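Local atomic coordinates of prolyl endopeptidase (Myxococcus xanthus, PDB entry 2BKL), a protein that probably hydrolyses oligopeptides on the carboxyl side of proline and, much less readily, of alanine, as a serine peptidase of family S9A. Residues 94-99 and 108-113; 161-166 and 207-212; 174-179 and 232-237; 284-289 and 298-303. All blocks are in the same frame, centred on the assembly; numbering follows the deposited sequence.

Contact 1. Residues 94-99 and 108-113; sequences AILYWR and VLLDPN
Leu96 meets both Leu109 and Leu110 across a beta hairpin of the N-terminal propeller, and this two-against-one pairing is a classic beta bulge. Leu96 O accepts from Leu109 N at 2.8 Å, in the carbonyl plane. It also takes Leu110 N, tilted 23° from that plane. Leu96 N returns a bond to Leu110 O. The bulge shifts the register by one residue, and Tyr97 then pairs with Val108. On the Leu96 side of the sheet, Leu96 and Leu110 lie side by side against Trp126 and Leu123 of strand 121-128.

Ile95 can be followed outward. Its CB lies 4.1 Å from Leu110 O. CG2 touches both that oxygen (3.5 Å) and Val108 CG1. CG1 is anti to the carbonyl carbon (chi1 -64°), which carries it to Asp111 OD1 and Asn113 ND2. CD1 ends 3.7 Å from Asp111 CG. Asp111 OD1 accepts from Asn113 ND2 on its syn lone pair. With an alanine at Asp111, Asn113 ND2 would probably keep its bond to Lys93 O but lose this one, and Ile95 CD1 the carboxylate it rests on. Beyond the bulge, Val108 CG2 touches Tyr97 CE2 at 3.5 Å, while Tyr97 OH bonds to His88 NE2.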
loop_
_atom_site.group_PDB
_atom_site.type_symbol
_atom_site.label_atom_id
_atom_site.label_comp_id
_atom_site.label_asym_id
_atom_site.label_seq_id
_atom_site.Cartn_x
_atom_site.Cartn_y
_atom_site.Cartn_z
ATOM N N ALA A 94 2.765 -17.773 -3.205
ATOM C CA ALA A 94 2.813 -17.787 -4.655
ATOM C C ALA A 94 4.187 -18.155 -5.180
ATOM O O ALA A 94 5.183 -17.961 -4.504
ATOM C CB ALA A 94 2.419 -16.444 -5.189
ATOM N N ILE A 95 4.217 -18.663 -6.410
ATOM C CA ILE A 95 5.402 -19.204 -7.046
ATOM C C ILE A 95 5.629 -18.533 -8.396
ATOM O O ILE A 95 4.674 -18.365 -9.152
ATOM C CB ILE A 95 5.185 -20.746 -7.224
ATOM C CG1 ILE A 95 5.062 -21.422 -5.857
ATOM C CG2 ILE A 95 6.287 -21.393 -8.080
ATOM C CD1 ILE A 95 4.733 -22.889 -5.918
ATOM N N LEU A 96 6.880 -18.221 -8.722
ATOM C CA LEU A 96 7.265 -17.633 -10.006
ATOM C C LEU A 96 7.589 -18.747 -11.005
ATOM O O LEU A 96 8.408 -19.604 -10.720
ATOM C CB LEU A 96 8.487 -16.729 -9.825
ATOM C CG LEU A 96 8.953 -16.041 -11.102
ATOM C CD1 LEU A 96 7.909 -15.137 -11.687
ATOM C CD2 LEU A 96 10.232 -15.221 -10.867
ATOM N N TYR A 97 6.880 -18.756 -12.130
ATOM C CA TYR A 97 7.040 -19.674 -13.241
ATOM C C TYR A 97 7.577 -18.975 -14.471
ATOM O O TYR A 97 7.443 -17.757 -14.628
ATOM C CB TYR A 97 5.658 -20.232 -13.623
ATOM C CG TYR A 97 5.131 -21.254 -12.657
ATOM C CD1 TYR A 97 4.469 -20.877 -11.518
ATOM C CD2 TYR A 97 5.311 -22.613 -12.900
ATOM C CE1 TYR A 97 3.988 -21.826 -10.630
ATOM C CE2 TYR A 97 4.842 -23.565 -12.008
ATOM C CZ TYR A 97 4.176 -23.147 -10.886
ATOM O OH TYR A 97 3.713 -24.093 -9.995
ATOM N N TRP A 98 8.119 -19.754 -15.390
ATOM C CA TRP A 98 8.423 -19.285 -16.723
ATOM C C TRP A 98 8.087 -20.341 -17.767
ATOM O O TRP A 98 7.965 -21.535 -17.463
ATOM C CB TRP A 98 9.893 -18.835 -16.862
ATOM C CG TRP A 98 10.872 -19.963 -16.948
ATOM C CD1 TRP A 98 11.343 -20.715 -15.919
ATOM C CD2 TRP A 98 11.524 -20.446 -18.122
ATOM N NE1 TRP A 98 12.218 -21.662 -16.380
ATOM C CE2 TRP A 98 12.368 -21.505 -17.728
ATOM C CE3 TRP A 98 11.486 -20.094 -19.469
ATOM C CZ2 TRP A 98 13.159 -22.210 -18.636
ATOM C CZ3 TRP A 98 12.280 -20.796 -20.372
ATOM C CH2 TRP A 98 13.103 -21.833 -19.948
ATOM N N ARG A 99 7.932 -19.881 -19.003
ATOM C CA ARG A 99 7.795 -20.767 -20.134
ATOM C C ARG A 99 8.384 -20.141 -21.377
ATOM O O ARG A 99 8.468 -18.893 -21.509
ATOM C CB ARG A 99 6.338 -21.142 -20.380
ATOM C CG ARG A 99 5.437 -19.993 -20.742
ATOM C CD ARG A 99 4.035 -20.431 -21.175
ATOM N NE ARG A 99 3.263 -20.921 -20.050
ATOM C CZ ARG A 99 2.121 -21.580 -20.148
ATOM N NH1 ARG A 99 1.602 -21.854 -21.336
ATOM N NH2 ARG A 99 1.498 -21.984 -19.044
ATOM N N VAL A 108 8.747 -24.173 -12.738
ATOM C CA VAL A 108 8.947 -23.395 -11.534
ATOM C C VAL A 108 10.333 -22.775 -11.581
ATOM O O VAL A 108 11.311 -23.460 -11.881
ATOM C CB VAL A 108 8.870 -24.292 -10.285
ATOM C CG1 VAL A 108 9.299 -23.520 -9.036
ATOM C CG2 VAL A 108 7.490 -24.853 -10.112
ATOM N N LEU A 109 10.416 -21.484 -11.287
ATOM C CA LEU A 109 11.697 -20.760 -11.255
ATOM C C LEU A 109 12.063 -20.418 -9.819
ATOM O O LEU A 109 13.165 -20.723 -9.354
ATOM C CB LEU A 109 11.604 -19.454 -12.047
ATOM C CG LEU A 109 12.932 -18.700 -12.229
ATOM C CD1 LEU A 109 14.018 -19.534 -12.885
ATOM C CD2 LEU A 109 12.679 -17.450 -13.042
ATOM N N LEU A 110 11.132 -19.800 -9.093
ATOM C CA LEU A 110 11.353 -19.446 -7.697
ATOM C C LEU A 110 10.146 -19.896 -6.890
ATOM O O LEU A 110 9.041 -19.419 -7.112
ATOM C CB LEU A 110 11.565 -17.956 -7.499
ATOM C CG LEU A 110 12.789 -17.310 -8.123
ATOM C CD1 LEU A 110 12.731 -15.792 -8.006
ATOM C CD2 LEU A 110 14.088 -17.871 -7.540
ATOM N N ASP A 111 10.379 -20.778 -5.920
ATOM C CA ASP A 111 9.330 -21.286 -5.041
ATOM C C ASP A 111 9.672 -20.970 -3.582
ATOM O O ASP A 111 10.413 -21.717 -2.922
ATOM C CB ASP A 111 9.172 -22.786 -5.239
ATOM C CG ASP A 111 8.080 -23.386 -4.362
ATOM O OD1 ASP A 111 7.426 -22.628 -3.585
ATOM O OD2 ASP A 111 7.829 -24.615 -4.396
ATOM N N PRO A 112 9.185 -19.849 -3.079
ATOM C CA PRO A 112 9.528 -19.426 -1.729
ATOM C C PRO A 112 9.020 -20.368 -0.661
ATOM O O PRO A 112 9.514 -20.280 0.454
ATOM C CB PRO A 112 8.884 -18.039 -1.585
ATOM C CG PRO A 112 8.123 -17.816 -2.777
ATOM C CD PRO A 112 8.346 -18.857 -3.786
ATOM N N ASN A 113 8.064 -21.243 -0.967
ATOM C CA ASN A 113 7.661 -22.263 -0.001
ATOM C C ASN A 113 8.823 -23.169 0.396
ATOM O O ASN A 113 8.789 -23.765 1.477
ATOM C CB ASN A 113 6.508 -23.113 -0.528
ATOM C CG ASN A 113 5.277 -22.280 -0.889
ATOM O OD1 ASN A 113 4.566 -21.817 -0.004
ATOM N ND2 ASN A 113 5.057 -22.038 -2.182
#

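Contact 2. Residues 161-166 and 207-212; sequences KVDVIE and HTLGTE
A type II beta turn from Thr208 to Thr211, at the end of a propeller strand, is held by Asp163 from the loop that follows strand 148-153. Asp163 is itself the centre of an inverse gamma turn. One carboxylate oxygen does most of the work. Asp163 OD1 accepts from Gly210 N at 2.8 Å, on its syn lone pair. It also accepts from His207 NE2 at 2.6 Å. The histidine comes from the anti side, 21° out of the carboxylate plane, while the oxygen lies close to the plane of the His207 ring. The carboxylate and the ring are strongly turned against each other, with planes 71° apart.

The His207 side chain leaves the strand with CG opposite the backbone N (chi1 179°), which carries the ring to the loop. Ile165 CD1 lies over one ring face in a CH-pi contact, 4.2 Å from the centroid. Leu209 CD2 packs 4.0 Å from Asp163 CG. At the outer end, Val162 CG1 approaches Thr211 O at 3.3 Å. The turn is closed from within as well, since Thr208 O accepts from both Thr211 N and Thr211 OG1.

The far nitrogen of the ring, His207 ND1, bonds to Asp216 OD1, and Asp163 OD2 takes Ser160 OG. With a carboxylate at each ring nitrogen, His207 is likely to be protonated, and its rotation is fixed at both ends.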
loop_
_atom_site.group_PDB
_atom_site.type_symbol
_atom_site.label_atom_id
_atom_site.label_comp_id
_atom_site.label_asym_id
_atom_site.label_seq_id
_atom_site.Cartn_x
_atom_site.Cartn_y
_atom_site.Cartn_z
ATOM N N LYS A 161 26.217 -17.176 -6.629
ATOM C CA LYS A 161 26.860 -17.012 -5.336
ATOM C C LYS A 161 27.577 -15.673 -5.230
ATOM O O LYS A 161 27.883 -15.228 -4.130
ATOM C CB LYS A 161 27.830 -18.168 -5.083
ATOM C CG LYS A 161 27.130 -19.430 -4.590
ATOM C CD LYS A 161 26.533 -20.250 -5.722
ATOM C CE LYS A 161 25.660 -21.402 -5.206
ATOM N NZ LYS A 161 24.198 -21.266 -5.582
ATOM N N VAL A 162 27.863 -15.038 -6.359
ATOM C CA VAL A 162 28.541 -13.753 -6.382
ATOM C C VAL A 162 27.563 -12.569 -6.336
ATOM O O VAL A 162 27.822 -11.575 -5.660
ATOM C CB VAL A 162 29.436 -13.653 -7.622
ATOM C CG1 VAL A 162 30.141 -12.303 -7.678
ATOM C CG2 VAL A 162 30.437 -14.790 -7.598
ATOM N N ASP A 163 26.437 -12.679 -7.043
ATOM C CA ASP A 163 25.515 -11.567 -7.205
ATOM C C ASP A 163 24.511 -11.591 -6.058
ATOM O O ASP A 163 23.347 -11.975 -6.202
ATOM C CB ASP A 163 24.805 -11.660 -8.560
ATOM C CG ASP A 163 25.780 -11.788 -9.708
ATOM O OD1 ASP A 163 26.593 -10.862 -9.887
ATOM O OD2 ASP A 163 25.801 -12.787 -10.453
ATOM N N VAL A 164 24.990 -11.174 -4.902
ATOM C CA VAL A 164 24.197 -11.181 -3.686
ATOM C C VAL A 164 24.436 -9.832 -3.042
ATOM O O VAL A 164 25.578 -9.488 -2.724
ATOM C CB VAL A 164 24.614 -12.290 -2.715
ATOM C CG1 VAL A 164 23.793 -12.201 -1.421
ATOM C CG2 VAL A 164 24.505 -13.669 -3.366
ATOM N N ILE A 165 23.378 -9.047 -2.875
ATOM C CA ILE A 165 23.524 -7.688 -2.421
ATOM C C ILE A 165 22.602 -7.388 -1.246
ATOM O O ILE A 165 21.365 -7.311 -1.395
ATOM C CB ILE A 165 23.256 -6.692 -3.571
ATOM C CG1 ILE A 165 23.973 -7.062 -4.877
ATOM C CG2 ILE A 165 23.662 -5.311 -3.145
ATOM C CD1 ILE A 165 23.607 -6.184 -6.050
ATOM N N GLU A 166 23.173 -7.226 -0.055
ATOM C CA GLU A 166 22.393 -6.767 1.087
ATOM C C GLU A 166 22.058 -5.270 0.939
ATOM O O GLU A 166 22.612 -4.571 0.099
ATOM C CB GLU A 166 23.115 -7.090 2.411
ATOM C CG GLU A 166 23.315 -8.598 2.587
ATOM C CD GLU A 166 23.724 -9.062 3.985
ATOM O OE1 GLU A 166 23.539 -8.317 4.965
ATOM O OE2 GLU A 166 24.208 -10.214 4.087
ATOM N N HIS A 207 25.265 -2.724 -10.679
ATOM C CA HIS A 207 25.882 -4.015 -10.416
ATOM C C HIS A 207 26.126 -4.723 -11.748
ATOM O O HIS A 207 25.189 -4.967 -12.517
ATOM C CB HIS A 207 25.017 -4.902 -9.537
ATOM C CG HIS A 207 25.648 -6.230 -9.301
ATOM N ND1 HIS A 207 26.902 -6.336 -8.755
ATOM C CD2 HIS A 207 25.265 -7.483 -9.625
ATOM C CE1 HIS A 207 27.252 -7.609 -8.714
ATOM N NE2 HIS A 207 26.280 -8.331 -9.225
ATOM N N THR A 208 27.383 -5.027 -12.031
ATOM C CA THR A 208 27.733 -5.855 -13.183
ATOM C C THR A 208 27.672 -7.325 -12.768
ATOM O O THR A 208 28.308 -7.719 -11.778
ATOM C CB THR A 208 29.139 -5.493 -13.666
ATOM O OG1 THR A 208 29.176 -4.137 -14.171
ATOM C CG2 THR A 208 29.563 -6.401 -14.855
ATOM N N LEU A 209 26.897 -8.143 -13.463
ATOM C CA LEU A 209 26.757 -9.548 -13.097
ATOM C C LEU A 209 28.110 -10.223 -13.111
ATOM O O LEU A 209 28.911 -10.011 -14.036
ATOM C CB LEU A 209 25.866 -10.311 -14.080
ATOM C CG LEU A 209 24.366 -10.094 -14.093
ATOM C CD1 LEU A 209 23.672 -11.202 -14.919
ATOM C CD2 LEU A 209 23.785 -10.046 -12.700
ATOM N N GLY A 210 28.345 -11.050 -12.103
ATOM C CA GLY A 210 29.551 -11.841 -12.022
ATOM C C GLY A 210 30.699 -11.158 -11.323
ATOM O O GLY A 210 31.748 -11.761 -11.177
ATOM N N THR A 211 30.488 -9.934 -10.840
ATOM C CA THR A 211 31.531 -9.218 -10.128
ATOM C C THR A 211 31.105 -9.024 -8.706
ATOM O O THR A 211 29.913 -9.084 -8.399
ATOM C CB THR A 211 31.804 -7.845 -10.762
ATOM O OG1 THR A 211 30.652 -7.003 -10.604
ATOM C CG2 THR A 211 32.003 -7.971 -12.260
ATOM N N GLU A 212 32.082 -8.764 -7.840
ATOM C CA GLU A 212 31.800 -8.488 -6.427
ATOM C C GLU A 212 31.013 -7.198 -6.264
ATOM O O GLU A 212 31.396 -6.190 -6.828
ATOM C CB GLU A 212 33.115 -8.357 -5.640
ATOM C CG GLU A 212 33.954 -9.617 -5.664
ATOM C CD GLU A 212 35.033 -9.608 -6.755
ATOM O OE1 GLU A 212 34.854 -8.949 -7.821
ATOM O OE2 GLU A 212 36.080 -10.269 -6.547
#

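Contact 3. Residues 174-179 and 232-237; sequences KWTPDS and SDLSRD. With SO4 (sulfate ion), chain F.
Lys174 bends at chi2 and chi3 (67° and 64°) and lies along strand 232-234 of the next propeller sheet. This is the close part of the contact. CB packs on Leu234 CB, CG passes Asp233 OD1, and CE comes 3.2 Å from Ser232 O. Lys174 NZ bonds to that oxygen at 3.0 Å, from well above the carbonyl plane. Glu185 pairs with NZ in a salt bridge and also accepts from Ser232 OG, and Thr172 O is a further acceptor. Were Lys174 an alanine, Glu185 would probably lose its positive mate and Ser232 O this donor, and a gap would open beside Asp233 and Ser232.

The other end is looser and nearer solvent. Leu234 CD2 reaches Thr176 CG2 at 3.8 Å but Pro177 CD only at 4.4 Å. Pro177 CG approaches Arg236 O. Past it, a sulfate, probably from the crystallisation liquor, accepts from Asp178 N. The two sheets are joined by the Lys174 ammonium and apolar contacts, and the carboxylate of Glu185 probably keeps that ammonium charged.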
loop_
_atom_site.group_PDB
_atom_site.type_symbol
_atom_site.label_atom_id
_atom_site.label_comp_id
_atom_site.label_asym_id
_atom_site.label_seq_id
_atom_site.Cartn_x
_atom_site.Cartn_y
_atom_site.Cartn_z
ATOM N N LYS A 174 16.837 -2.282 -12.491
ATOM C CA LYS A 174 16.687 -1.838 -13.879
ATOM C C LYS A 174 17.830 -2.425 -14.699
ATOM O O LYS A 174 18.934 -1.901 -14.682
ATOM C CB LYS A 174 16.742 -0.318 -13.998
ATOM C CG LYS A 174 15.430 0.464 -13.886
ATOM C CD LYS A 174 14.802 0.402 -12.529
ATOM C CE LYS A 174 15.630 1.049 -11.440
ATOM N NZ LYS A 174 14.839 1.210 -10.147
ATOM N N TRP A 175 17.554 -3.513 -15.404
ATOM C CA TRP A 175 18.525 -4.153 -16.279
ATOM C C TRP A 175 18.874 -3.291 -17.483
ATOM O O TRP A 175 17.990 -2.688 -18.102
ATOM C CB TRP A 175 17.993 -5.471 -16.771
ATOM C CG TRP A 175 17.848 -6.542 -15.773
ATOM C CD1 TRP A 175 16.731 -6.883 -15.076
ATOM C CD2 TRP A 175 18.852 -7.504 -15.426
ATOM N NE1 TRP A 175 16.994 -7.972 -14.287
ATOM C CE2 TRP A 175 18.284 -8.384 -14.498
ATOM C CE3 TRP A 175 20.186 -7.707 -15.812
ATOM C CZ2 TRP A 175 18.999 -9.451 -13.941
ATOM C CZ3 TRP A 175 20.889 -8.750 -15.268
ATOM C CH2 TRP A 175 20.288 -9.620 -14.348
ATOM N N THR A 176 20.150 -3.209 -17.812
ATOM C CA THR A 176 20.541 -2.596 -19.079
ATOM C C THR A 176 20.197 -3.507 -20.251
ATOM O O THR A 176 20.058 -4.702 -20.071
ATOM C CB THR A 176 22.025 -2.224 -19.087
ATOM O OG1 THR A 176 22.804 -3.258 -18.480
ATOM C CG2 THR A 176 22.261 -0.994 -18.196
ATOM N N PRO A 177 20.023 -2.947 -21.446
ATOM C CA PRO A 177 19.655 -3.751 -22.629
ATOM C C PRO A 177 20.597 -4.929 -22.933
ATOM O O PRO A 177 20.132 -5.912 -23.534
ATOM C CB PRO A 177 19.666 -2.734 -23.764
ATOM C CG PRO A 177 19.651 -1.403 -23.177
ATOM C CD PRO A 177 20.069 -1.505 -21.748
ATOM N N ASP A 178 21.865 -4.856 -22.529
ATOM C CA ASP A 178 22.817 -5.954 -22.741
ATOM C C ASP A 178 22.682 -7.108 -21.757
ATOM O O ASP A 178 23.385 -8.107 -21.884
ATOM C CB ASP A 178 24.254 -5.426 -22.729
ATOM C CG ASP A 178 24.650 -4.744 -21.408
ATOM O OD1 ASP A 178 23.891 -4.820 -20.410
ATOM O OD2 ASP A 178 25.743 -4.118 -21.298
ATOM N N SER A 179 21.783 -6.956 -20.789
ATOM C CA SER A 179 21.533 -7.961 -19.748
ATOM C C SER A 179 22.790 -8.281 -18.932
ATOM O O SER A 179 22.844 -9.334 -18.271
ATOM C CB SER A 179 20.956 -9.262 -20.336
ATOM O OG SER A 179 19.717 -9.006 -20.942
ATOM N N SER A 232 15.687 5.410 -9.109
ATOM C CA SER A 232 16.194 5.500 -10.487
ATOM C C SER A 232 15.253 4.803 -11.467
ATOM O O SER A 232 14.420 3.983 -11.085
ATOM C CB SER A 232 17.609 4.945 -10.603
ATOM O OG SER A 232 17.646 3.541 -10.442
ATOM N N ASP A 233 15.407 5.153 -12.745
ATOM C CA ASP A 233 14.746 4.418 -13.823
ATOM C C ASP A 233 15.603 4.515 -15.073
ATOM O O ASP A 233 16.467 5.379 -15.164
ATOM C CB ASP A 233 13.355 4.989 -14.087
ATOM C CG ASP A 233 12.393 3.983 -14.740
ATOM O OD1 ASP A 233 12.784 2.802 -14.949
ATOM O OD2 ASP A 233 11.221 4.301 -15.093
ATOM N N LEU A 234 15.377 3.621 -16.017
ATOM C CA LEU A 234 16.200 3.510 -17.222
ATOM C C LEU A 234 15.277 3.298 -18.412
ATOM O O LEU A 234 14.377 2.479 -18.355
ATOM C CB LEU A 234 17.188 2.334 -17.120
ATOM C CG LEU A 234 18.181 2.212 -18.284
ATOM C CD1 LEU A 234 19.204 3.348 -18.300
ATOM C CD2 LEU A 234 18.904 0.850 -18.265
ATOM N N SER A 235 15.511 4.033 -19.497
ATOM C CA SER A 235 14.732 3.827 -20.702
ATOM C C SER A 235 15.052 2.468 -21.313
ATOM O O SER A 235 16.102 1.896 -21.082
ATOM C CB SER A 235 15.007 4.954 -21.725
ATOM O OG SER A 235 16.342 4.938 -22.177
ATOM N N ARG A 236 14.098 1.952 -22.075
ATOM C CA ARG A 236 14.287 0.689 -22.805
ATOM C C ARG A 236 15.526 0.607 -23.663
ATOM O O ARG A 236 16.199 -0.424 -23.688
ATOM C CB ARG A 236 13.089 0.432 -23.702
ATOM C CG ARG A 236 11.988 -0.227 -23.012
ATOM C CD ARG A 236 12.286 -1.647 -22.517
ATOM N NE ARG A 236 12.690 -2.645 -23.515
ATOM C CZ ARG A 236 11.886 -3.145 -24.456
ATOM N NH1 ARG A 236 10.640 -2.691 -24.584
ATOM N NH2 ARG A 236 12.314 -4.091 -25.291
ATOM N N ASP A 237 15.857 1.674 -24.375
ATOM C CA ASP A 237 17.040 1.670 -25.226
ATOM C C ASP A 237 18.346 1.868 -24.461
ATOM O O ASP A 237 19.434 1.888 -25.048
ATOM C CB ASP A 237 16.906 2.702 -26.376
ATOM C CG ASP A 237 16.672 4.149 -25.898
ATOM O OD1 ASP A 237 16.992 4.511 -24.737
ATOM O OD2 ASP A 237 16.172 5.004 -26.668
HETATM S S SO4 F . 23.740 -1.146 -22.907
HETATM O O1 SO4 F . 25.084 -0.998 -22.351
HETATM O O2 SO4 F . 23.192 -2.316 -22.268
HETATM O O3 SO4 F . 23.010 0.110 -22.715
HETATM O O4 SO4 F . 23.805 -1.413 -24.355
#

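Contact 4. Residues 284-289 and 298-303; sequences FYVLTD and FEVDPA
Phe284 has CG anti to its carbonyl carbon (chi1 -64°), and this torsion swings the ring beside Pro302. Pro302 CG sits over one ring face, 3.7 Å above the plane and offset toward the rim, in a CH-pi contact. Thr288 places CG2 between its backbone N and carbonyl carbon, and this methyl meets the edge of the Phe298 ring in plane, 3.7 Å from CE2. Thr288 OG1 points elsewhere, to Lys274 O. Val286 CG2 and Val300 CG2 touch at 3.7 Å.

Apart from Pro302, which lies just past the strand end, these groups hang from a regular antiparallel hairpin in one four-stranded sheet of the propeller. Phe284 with Val300 and Val286 with Phe298 are hydrogen-bonded pairs. Val300 N reaches Phe284 O at 2.8 Å, and Phe284 N returns a nearly straight bond to Val300 O (172°). Tyr285 and Glu299 form the non-hydrogen-bonded pair between them. There Glu299 CA approaches Phe284 O at 3.3 Å in a CA-H...O contact.

Glu299 runs extended past Tyr285 and ends in a salt bridge with Arg283. On the opposite side of the sheet the Phe284 ring also meets Tyr240, Phe242 and Trp256 edge-to-face. Next to Pro302 in the chain, Asp301 OD1 accepts from Ala303 N in an Asx turn.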
loop_
_atom_site.group_PDB
_atom_site.type_symbol
_atom_site.label_atom_id
_atom_site.label_comp_id
_atom_site.label_asym_id
_atom_site.label_seq_id
_atom_site.Cartn_x
_atom_site.Cartn_y
_atom_site.Cartn_z
ATOM N N PHE A 284 10.736 12.346 -24.310
ATOM C CA PHE A 284 10.342 12.136 -22.930
ATOM C C PHE A 284 8.865 12.465 -22.797
ATOM O O PHE A 284 8.389 13.468 -23.340
ATOM C CB PHE A 284 11.106 13.076 -21.974
ATOM C CG PHE A 284 12.597 12.875 -21.895
ATOM C CD1 PHE A 284 13.256 11.798 -22.446
ATOM C CD2 PHE A 284 13.345 13.807 -21.172
ATOM C CE1 PHE A 284 14.630 11.668 -22.294
ATOM C CE2 PHE A 284 14.732 13.685 -21.049
ATOM C CZ PHE A 284 15.353 12.612 -21.602
ATOM N N TYR A 285 8.131 11.594 -22.098
ATOM C CA TYR A 285 6.718 11.784 -21.793
ATOM C C TYR A 285 6.604 12.037 -20.298
ATOM O O TYR A 285 6.945 11.189 -19.505
ATOM C CB TYR A 285 5.876 10.576 -22.268
ATOM C CG TYR A 285 6.019 10.412 -23.765
ATOM C CD1 TYR A 285 7.050 9.653 -24.303
ATOM C CD2 TYR A 285 5.188 11.097 -24.639
ATOM C CE1 TYR A 285 7.250 9.576 -25.673
ATOM C CE2 TYR A 285 5.372 11.017 -26.035
ATOM C CZ TYR A 285 6.403 10.248 -26.532
ATOM O OH TYR A 285 6.610 10.194 -27.881
ATOM N N VAL A 286 6.152 13.224 -19.940
ATOM C CA VAL A 286 6.184 13.693 -18.563
ATOM C C VAL A 286 4.759 13.830 -18.057
ATOM O O VAL A 286 4.003 14.664 -18.558
ATOM C CB VAL A 286 6.904 15.055 -18.438
ATOM C CG1 VAL A 286 6.899 15.549 -17.006
ATOM C CG2 VAL A 286 8.313 14.973 -18.955
ATOM N N LEU A 287 4.420 13.030 -17.059
ATOM C CA LEU A 287 3.134 13.099 -16.385
ATOM C C LEU A 287 3.291 13.977 -15.170
ATOM O O LEU A 287 4.156 13.715 -14.324
ATOM C CB LEU A 287 2.687 11.691 -15.953
ATOM C CG LEU A 287 1.458 11.604 -15.053
ATOM C CD1 LEU A 287 0.178 12.083 -15.743
ATOM C CD2 LEU A 287 1.317 10.163 -14.536
ATOM N N THR A 288 2.479 15.019 -15.049
ATOM C CA THR A 288 2.659 15.992 -13.976
ATOM C C THR A 288 1.387 16.673 -13.534
ATOM O O THR A 288 0.423 16.801 -14.312
ATOM C CB THR A 288 3.712 17.040 -14.431
ATOM O OG1 THR A 288 3.956 17.982 -13.388
ATOM C CG2 THR A 288 3.208 17.861 -15.588
ATOM N N ASP A 289 1.384 17.114 -12.274
ATOM C CA ASP A 289 0.330 17.970 -11.751
ATOM C C ASP A 289 0.696 19.465 -11.769
ATOM O O ASP A 289 -0.053 20.298 -11.271
ATOM C CB ASP A 289 -0.185 17.507 -10.365
ATOM C CG ASP A 289 0.860 17.459 -9.333
ATOM O OD1 ASP A 289 1.936 18.062 -9.544
ATOM O OD2 ASP A 289 0.669 16.857 -8.234
ATOM N N PHE A 298 3.050 16.100 -20.925
ATOM C CA PHE A 298 3.919 16.866 -21.821
ATOM C C PHE A 298 4.850 15.923 -22.598
ATOM O O PHE A 298 5.239 14.849 -22.119
ATOM C CB PHE A 298 4.811 17.831 -21.022
ATOM C CG PHE A 298 4.091 18.989 -20.415
ATOM C CD1 PHE A 298 3.891 20.149 -21.147
ATOM C CD2 PHE A 298 3.632 18.945 -19.107
ATOM C CE1 PHE A 298 3.259 21.221 -20.603
ATOM C CE2 PHE A 298 2.961 20.014 -18.571
ATOM C CZ PHE A 298 2.784 21.174 -19.318
ATOM N N GLU A 299 5.187 16.319 -23.820
ATOM C CA GLU A 299 6.265 15.722 -24.594
ATOM C C GLU A 299 7.446 16.666 -24.496
ATOM O O GLU A 299 7.284 17.873 -24.704
ATOM C CB GLU A 299 5.868 15.521 -26.058
ATOM C CG GLU A 299 6.952 14.880 -26.911
ATOM C CD GLU A 299 6.506 14.565 -28.325
ATOM O OE1 GLU A 299 5.291 14.467 -28.610
ATOM O OE2 GLU A 299 7.392 14.411 -29.172
ATOM N N VAL A 300 8.607 16.119 -24.154
ATOM C CA VAL A 300 9.831 16.904 -23.990
ATOM C C VAL A 300 10.902 16.358 -24.904
ATOM O O VAL A 300 11.095 15.148 -24.985
ATOM C CB VAL A 300 10.309 16.842 -22.531
ATOM C CG1 VAL A 300 11.635 17.635 -22.347
ATOM C CG2 VAL A 300 9.223 17.348 -21.598
ATOM N N ASP A 301 11.588 17.262 -25.607
ATOM C CA ASP A 301 12.708 16.933 -26.468
ATOM C C ASP A 301 13.988 16.984 -25.615
ATOM O O ASP A 301 14.290 18.009 -25.056
ATOM C CB ASP A 301 12.751 17.993 -27.557
ATOM C CG ASP A 301 13.801 17.726 -28.590
ATOM O OD1 ASP A 301 14.708 16.892 -28.364
ATOM O OD2 ASP A 301 13.751 18.312 -29.689
ATOM N N PRO A 302 14.693 15.874 -25.447
ATOM C CA PRO A 302 15.911 15.871 -24.618
ATOM C C PRO A 302 16.942 16.914 -25.098
ATOM O O PRO A 302 17.738 17.353 -24.290
ATOM C CB PRO A 302 16.461 14.462 -24.806
ATOM C CG PRO A 302 15.290 13.641 -25.317
ATOM C CD PRO A 302 14.395 14.547 -26.023
ATOM N N ALA A 303 16.926 17.242 -26.380
ATOM C CA ALA A 303 17.843 18.228 -26.952
ATOM C C ALA A 303 17.465 19.656 -26.619
ATOM O O ALA A 303 18.318 20.544 -26.736
ATOM C CB ALA A 303 17.891 18.070 -28.452
#

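All four contacts lie in the N-terminal propeller domain. From the N terminus, contact 1 comes first and closes a short hairpin, with eight residues between its segments. Contacts 2 and 3 follow and cross, since 174-179 falls inside the loop closed by contact 2 and 207-212 inside that closed by contact 3. They also touch, through Leu209 CD1 and Trp175 CZ3 at 3.7 Å. Contact 2 ties a loop to the end of strand 203-208. Contact 3 joins that strand's sheet to the next one. Contact 4 comes last and closes another short hairpin, one sheet further on. Its centre is about 19 Å from that of contact 3.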